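Local coordinates for protein 4-carboxymuconolactone decarboxylase (Sinorhizobium meliloti, PDB 4G9Q) that forms an all-helical trimer of the carboxymuconolactone decarboxylase family and may have peroxiredoxin-like activity, at residues A[125-128]-A[129-132]; A[135-139]-A[140-144]. All coordinates share one frame; numbering follows the deposited sequence.

Contact 1: A[125-128]-A[129-132]; sequences KAMA and TVGP
Thr129 reaches back to the Ala126 carbonyl with both its backbone N and its hydroxyl, at the bend where helix 123-127 gives way to helix 130-139. Starting at its root, Thr129 CB lies 3.4 Å from Ala126 O. OG1 sits between the backbone N and the carbonyl carbon (chi1 76°), a rotation that turns it onto the same oxygen and gives a 2.7 Å bond from OG1 to Ala126 O, in the carbonyl plane. The other branch, CG2, settles against two backbone oxygens and ends 3.4 Å from Lys125 O. The second grip on Ala126 O comes from Thr129 N at 3.1 Å. Two donors of one residue thus hold this oxygen, and the buried hydroxyl has a partner within its own turn.

A type I turn from Met127 to Val130 carries the chain on, closed by a nearly straight bond (165°) from Val130 N to Met127 O. The side chains of these two residues, the first a selenomethionine, run side by side in the same direction; Met127 bends at chi2 and chi3, and its CE comes to 4.1 Å from Val130 CG2. Pro132 has no N-H to offer Ala128 O, and its CD lies 3.3 Å from that oxygen instead, consistent with the interruption of regular helical bonding here.

Lys125 NZ forms a salt bridge with Glu89 of the second subunit, whose Leu53, Val46 and Phe41 pack on Ala126, Met127 and Val130. Within the chain, Ala126 and Thr129 rest on Ile114 of helix 107-120, while Thr129 and Pro132 meet Leu93 of helix 93-102.

Contact 2: A[135-139]-A[140-144]; sequences EAFAK and RGIGQ
Phe137 and Ala138 offer their carbonyls to a Schellman motif, in which Gly141, at a positive phi of 67°, swings the chain off helix 130-139. The outer bond, from Ile142 N to Phe137 O, is 2.9 Å long and close to straight; the inner one, from Gly141 N to Ala138 O, measures 3.2 Å. Arg140 N makes weak bonds to Ala136 O and Phe137 O.

The reversal lays Ile142 over Phe137, the apolar pairing that often accompanies this motif. Phe137 CB and Ile142 CB approach to 3.9 Å. With CG1 beside the backbone N (chi1 -57°), the CG2 branch of Ile142 is left to face the Phe137 ring, 4.1 Å above its plane in a CH-pi contact, offset toward the rim. A serine in place of Phe137 would probably leave Ile142 CG2 without its aromatic bed and open a gap at the end of the helix.

Arg140 CG lies 3.2 Å from Ala136 O; the chain then bends at chi2 and chi3 and carries the guanidinium to the acids of helix 93-102. One turn apart, Lys139 NZ and Glu135 OE2 form a salt bridge of 2.9 Å, in which OE2 uses its lone pair turned away from the other carboxylate oxygen.

Helix 93-102 flanks this end of helix 130-139: its Asp98 and Glu102 both form salt bridges with Arg140 NH1, and its Leu101 touches Phe137. From helix 107-120, Ile110 meets Phe137 and Pro107 meets Ile142, while Ser48 of the second subunit also packs on Phe137.

In the fold
Coming from the N terminus, the chain passes helices 93-102 and 107-120 before it meets contact 1, which closes the short turn from helix 123-127 into helix 130-139. It then runs through that helix to contact 2, which ends it and releases the loop leading to helix 159-173. The two contacts follow in series, neither nesting nor crossing, with centres about 15 Å apart; they bracket opposite ends of one helix without touching each other. Both contacts have side chains resting on helices 93-102 and 107-120, and both meet the second subunit. Contact 1 lies about 14 Å from the chain's centre and contact 2 about 21 Å, centre to centre.

Contact 1: A[125-128]-A[129-132]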
ATOM      1  N   LYS A 125       7.953  -3.582  -7.126  1.00  6.94           N
ATOM      2  CA  LYS A 125       8.428  -2.360  -6.471  1.00  7.14           C
ATOM      3  C   LYS A 125       9.870  -2.044  -6.875  1.00  7.18           C
ATOM      4  O   LYS A 125      10.215  -0.884  -7.126  1.00  7.31           O
ATOM      5  CB  LYS A 125       8.300  -2.474  -4.946  1.00  7.44           C
ATOM      6  CG  LYS A 125       6.852  -2.494  -4.429  1.00  8.20           C
ATOM      7  CD  LYS A 125       6.203  -1.110  -4.517  1.00  9.32           C
ATOM      8  CE  LYS A 125       4.784  -1.106  -3.958  1.00 10.88           C
ATOM      9  NZ  LYS A 125       3.782  -1.630  -4.937  1.00 12.08           N
ATOM     10  N   ALA A 126      10.707  -3.075  -6.952  1.00  6.97           N
ATOM     11  CA  ALA A 126      12.083  -2.895  -7.413  1.00  7.36           C
ATOM     12  C   ALA A 126      12.119  -2.534  -8.893  1.00  7.80           C
ATOM     13  O   ALA A 126      12.854  -1.637  -9.303  1.00  7.72           O
ATOM     14  CB  ALA A 126      12.906  -4.139  -7.146  1.00  7.03           C
HETATM   15  N   MSE A 127      11.308  -3.223  -9.691  1.00  8.52           N
HETATM   16  CA  MSE A 127      11.296  -2.989 -11.136  1.00  9.49           C
HETATM   17  C   MSE A 127      10.873  -1.567 -11.489  1.00  8.96           C
HETATM   18  O   MSE A 127      11.374  -0.985 -12.445  1.00  8.76           O
HETATM   19  CB  MSE A 127      10.400  -4.004 -11.847  1.00 10.48           C
HETATM   20  CG  MSE A 127      11.051  -5.365 -12.062  1.00 14.70           C
HETATM   21 SE   MSE A 127      12.703  -5.235 -13.116  1.00 26.80          SE
HETATM   22  CE  MSE A 127      12.012  -4.263 -14.655  1.00 23.99           C
ATOM     23  N   ALA A 128       9.963  -1.008 -10.693  1.00  8.72           N
ATOM     24  CA  ALA A 128       9.473   0.349 -10.912  1.00  8.66           C
ATOM     25  C   ALA A 128      10.574   1.406 -10.810  1.00  8.68           C
ATOM     26  O   ALA A 128      10.446   2.494 -11.375  1.00  8.89           O
ATOM     27  CB  ALA A 128       8.339   0.664  -9.940  1.00  8.52           C
ATOM     28  N   THR A 129      11.657   1.079 -10.104  1.00  8.32           N
ATOM     29  CA  THR A 129      12.767   2.015  -9.904  1.00  8.30           C
ATOM     30  C   THR A 129      13.653   2.185 -11.140  1.00  8.52           C
ATOM     31  O   THR A 129      14.407   3.158 -11.234  1.00  8.01           O
ATOM     32  CB  THR A 129      13.682   1.586  -8.731  1.00  8.37           C
ATOM     33  OG1 THR A 129      14.508   0.486  -9.138  1.00  7.98           O
ATOM     34  CG2 THR A 129      12.858   1.191  -7.505  1.00  8.39           C
ATOM     35  N   VAL A 130      13.570   1.237 -12.073  1.00  8.58           N
ATOM     36  CA  VAL A 130      14.516   1.177 -13.187  1.00  9.46           C
ATOM     37  C   VAL A 130      14.536   2.463 -14.018  1.00  9.45           C
ATOM     38  O   VAL A 130      15.597   3.043 -14.225  1.00 10.00           O
ATOM     39  CB  VAL A 130      14.307  -0.089 -14.066  1.00  9.13           C
ATOM     40  CG1 VAL A 130      15.172  -0.029 -15.327  1.00 10.24           C
ATOM     41  CG2 VAL A 130      14.617  -1.351 -13.262  1.00  9.97           C
ATOM     42  N   GLY A 131      13.370   2.924 -14.459  1.00  9.83           N
ATOM     43  CA  GLY A 131      13.274   4.175 -15.223  1.00 10.26           C
ATOM     44  C   GLY A 131      13.809   5.398 -14.491  1.00 10.41           C
ATOM     45  O   GLY A 131      14.723   6.065 -14.993  1.00 10.54           O
ATOM     46  N   PRO A 132      13.242   5.711 -13.307  1.00 10.39           N
ATOM     47  CA  PRO A 132      13.676   6.876 -12.531  1.00 10.33           C
ATOM     48  C   PRO A 132      15.156   6.856 -12.120  1.00 10.22           C
ATOM     49  O   PRO A 132      15.840   7.877 -12.246  1.00 10.36           O
ATOM     50  CB  PRO A 132      12.772   6.830 -11.297  1.00 10.48           C
ATOM     51  CG  PRO A 132      11.529   6.154 -11.775  1.00 10.55           C
ATOM     52  CD  PRO A 132      12.010   5.116 -12.752  1.00 10.55           C
TER

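Contact 2: A[135-139]-A[140-144]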
ATOM      1  N   GLU A 135      17.629   7.258 -15.098  1.00 13.28           N
ATOM      2  CA  GLU A 135      17.701   8.670 -15.474  1.00 14.21           C
ATOM      3  C   GLU A 135      18.664   9.434 -14.558  1.00 13.86           C
ATOM      4  O   GLU A 135      19.493  10.217 -15.033  1.00 13.97           O
ATOM      5  CB  GLU A 135      16.310   9.307 -15.460  1.00 14.64           C
ATOM      6  CG  GLU A 135      16.283  10.754 -15.951  1.00 17.70           C
ATOM      7  CD  GLU A 135      14.902  11.383 -15.890  1.00 21.09           C
ATOM      8  OE1 GLU A 135      13.894  10.656 -16.046  1.00 23.93           O
ATOM      9  OE2 GLU A 135      14.827  12.616 -15.699  1.00 23.29           O
ATOM     10  N   ALA A 136      18.557   9.189 -13.252  1.00 13.29           N
ATOM     11  CA  ALA A 136      19.447   9.805 -12.271  1.00 13.09           C
ATOM     12  C   ALA A 136      20.906   9.444 -12.550  1.00 12.99           C
ATOM     13  O   ALA A 136      21.781  10.315 -12.514  1.00 12.88           O
ATOM     14  CB  ALA A 136      19.050   9.399 -10.862  1.00 13.08           C
ATOM     15  N   PHE A 137      21.155   8.166 -12.844  1.00 12.85           N
ATOM     16  CA  PHE A 137      22.500   7.686 -13.165  1.00 12.95           C
ATOM     17  C   PHE A 137      23.032   8.284 -14.466  1.00 13.66           C
ATOM     18  O   PHE A 137      24.191   8.699 -14.530  1.00 13.69           O
ATOM     19  CB  PHE A 137      22.540   6.152 -13.256  1.00 12.70           C
ATOM     20  CG  PHE A 137      22.517   5.448 -11.918  1.00 11.89           C
ATOM     21  CD1 PHE A 137      22.642   6.157 -10.725  1.00 12.11           C
ATOM     22  CD2 PHE A 137      22.397   4.063 -11.862  1.00 11.22           C
ATOM     23  CE1 PHE A 137      22.626   5.493  -9.489  1.00 11.51           C
ATOM     24  CE2 PHE A 137      22.384   3.390 -10.631  1.00 11.50           C
ATOM     25  CZ  PHE A 137      22.504   4.111  -9.445  1.00 10.81           C
ATOM     26  N   ALA A 138      22.187   8.319 -15.495  1.00 14.44           N
ATOM     27  CA  ALA A 138      22.582   8.861 -16.803  1.00 15.51           C
ATOM     28  C   ALA A 138      23.025  10.322 -16.717  1.00 16.22           C
ATOM     29  O   ALA A 138      24.036  10.698 -17.309  1.00 16.23           O
ATOM     30  CB  ALA A 138      21.460   8.696 -17.825  1.00 15.32           C
ATOM     31  N   LYS A 139      22.280  11.130 -15.961  1.00 17.25           N
ATOM     32  CA  LYS A 139      22.591  12.554 -15.787  1.00 18.25           C
ATOM     33  C   LYS A 139      23.948  12.781 -15.114  1.00 18.40           C
ATOM     34  O   LYS A 139      24.610  13.790 -15.373  1.00 18.70           O
ATOM     35  CB  LYS A 139      21.487  13.264 -14.986  1.00 18.64           C
ATOM     36  CG  LYS A 139      20.076  13.103 -15.551  1.00 20.84           C
ATOM     37  CD  LYS A 139      19.711  14.164 -16.582  1.00 24.66           C
ATOM     38  CE  LYS A 139      18.239  14.044 -16.996  1.00 25.97           C
ATOM     39  NZ  LYS A 139      17.297  14.217 -15.842  1.00 28.66           N
ATOM     40  N   ARG A 140      24.352  11.838 -14.261  1.00 18.27           N
ATOM     41  CA  ARG A 140      25.606  11.931 -13.503  1.00 18.28           C
ATOM     42  C   ARG A 140      26.768  11.185 -14.168  1.00 17.68           C
ATOM     43  O   ARG A 140      27.880  11.152 -13.627  1.00 17.77           O
ATOM     44  CB  ARG A 140      25.418  11.382 -12.082  1.00 18.60           C
ATOM     45  CG  ARG A 140      24.241  11.956 -11.298  1.00 20.73           C
ATOM     46  CD  ARG A 140      24.588  13.221 -10.546  1.00 24.30           C
ATOM     47  NE  ARG A 140      25.491  12.988  -9.418  1.00 25.72           N
ATOM     48  CZ  ARG A 140      25.513  13.718  -8.306  1.00 25.69           C
ATOM     49  NH1 ARG A 140      24.660  14.722  -8.136  1.00 25.76           N
ATOM     50  NH2 ARG A 140      26.384  13.434  -7.349  1.00 25.89           N
ATOM     51  N   GLY A 141      26.502  10.573 -15.321  1.00 16.96           N
ATOM     52  CA  GLY A 141      27.502   9.783 -16.045  1.00 16.18           C
ATOM     53  C   GLY A 141      27.912   8.519 -15.313  1.00 15.53           C
ATOM     54  O   GLY A 141      29.067   8.084 -15.405  1.00 15.79           O
ATOM     55  N   ILE A 142      26.966   7.929 -14.585  1.00 14.41           N
ATOM     56  CA  ILE A 142      27.221   6.696 -13.838  1.00 13.35           C
ATOM     57  C   ILE A 142      27.012   5.481 -14.734  1.00 12.79           C
ATOM     58  O   ILE A 142      25.880   5.122 -15.064  1.00 12.60           O
ATOM     59  CB  ILE A 142      26.328   6.585 -12.567  1.00 13.42           C
ATOM     60  CG1 ILE A 142      26.513   7.797 -11.636  1.00 14.09           C
ATOM     61  CG2 ILE A 142      26.589   5.255 -11.827  1.00 12.78           C
ATOM     62  CD1 ILE A 142      27.938   8.025 -11.150  1.00 15.81           C
ATOM     63  N   GLY A 143      28.113   4.853 -15.137  1.00 12.14           N
ATOM     64  CA  GLY A 143      28.046   3.679 -16.000  1.00 11.63           C
ATOM     65  C   GLY A 143      27.830   2.394 -15.222  1.00 11.43           C
ATOM     66  O   GLY A 143      27.850   2.389 -13.983  1.00 10.91           O
ATOM     67  N   GLN A 144      27.643   1.300 -15.956  1.00 11.05           N
ATOM     68  CA  GLN A 144      27.372  -0.011 -15.360  1.00 11.31           C
ATOM     69  C   GLN A 144      28.547  -0.549 -14.555  1.00 10.83           C
ATOM     70  O   GLN A 144      28.372  -1.402 -13.684  1.00 10.91           O
ATOM     71  CB  GLN A 144      26.992  -1.028 -16.433  1.00 11.59           C
ATOM     72  CG  GLN A 144      25.717  -0.716 -17.190  1.00 13.82           C
ATOM     73  CD  GLN A 144      25.546  -1.653 -18.353  1.00 16.34           C
ATOM     74  OE1 GLN A 144      25.112  -2.791 -18.183  1.00 16.46           O
ATOM     75  NE2 GLN A 144      25.921  -1.193 -19.550  1.00 19.01           N
TER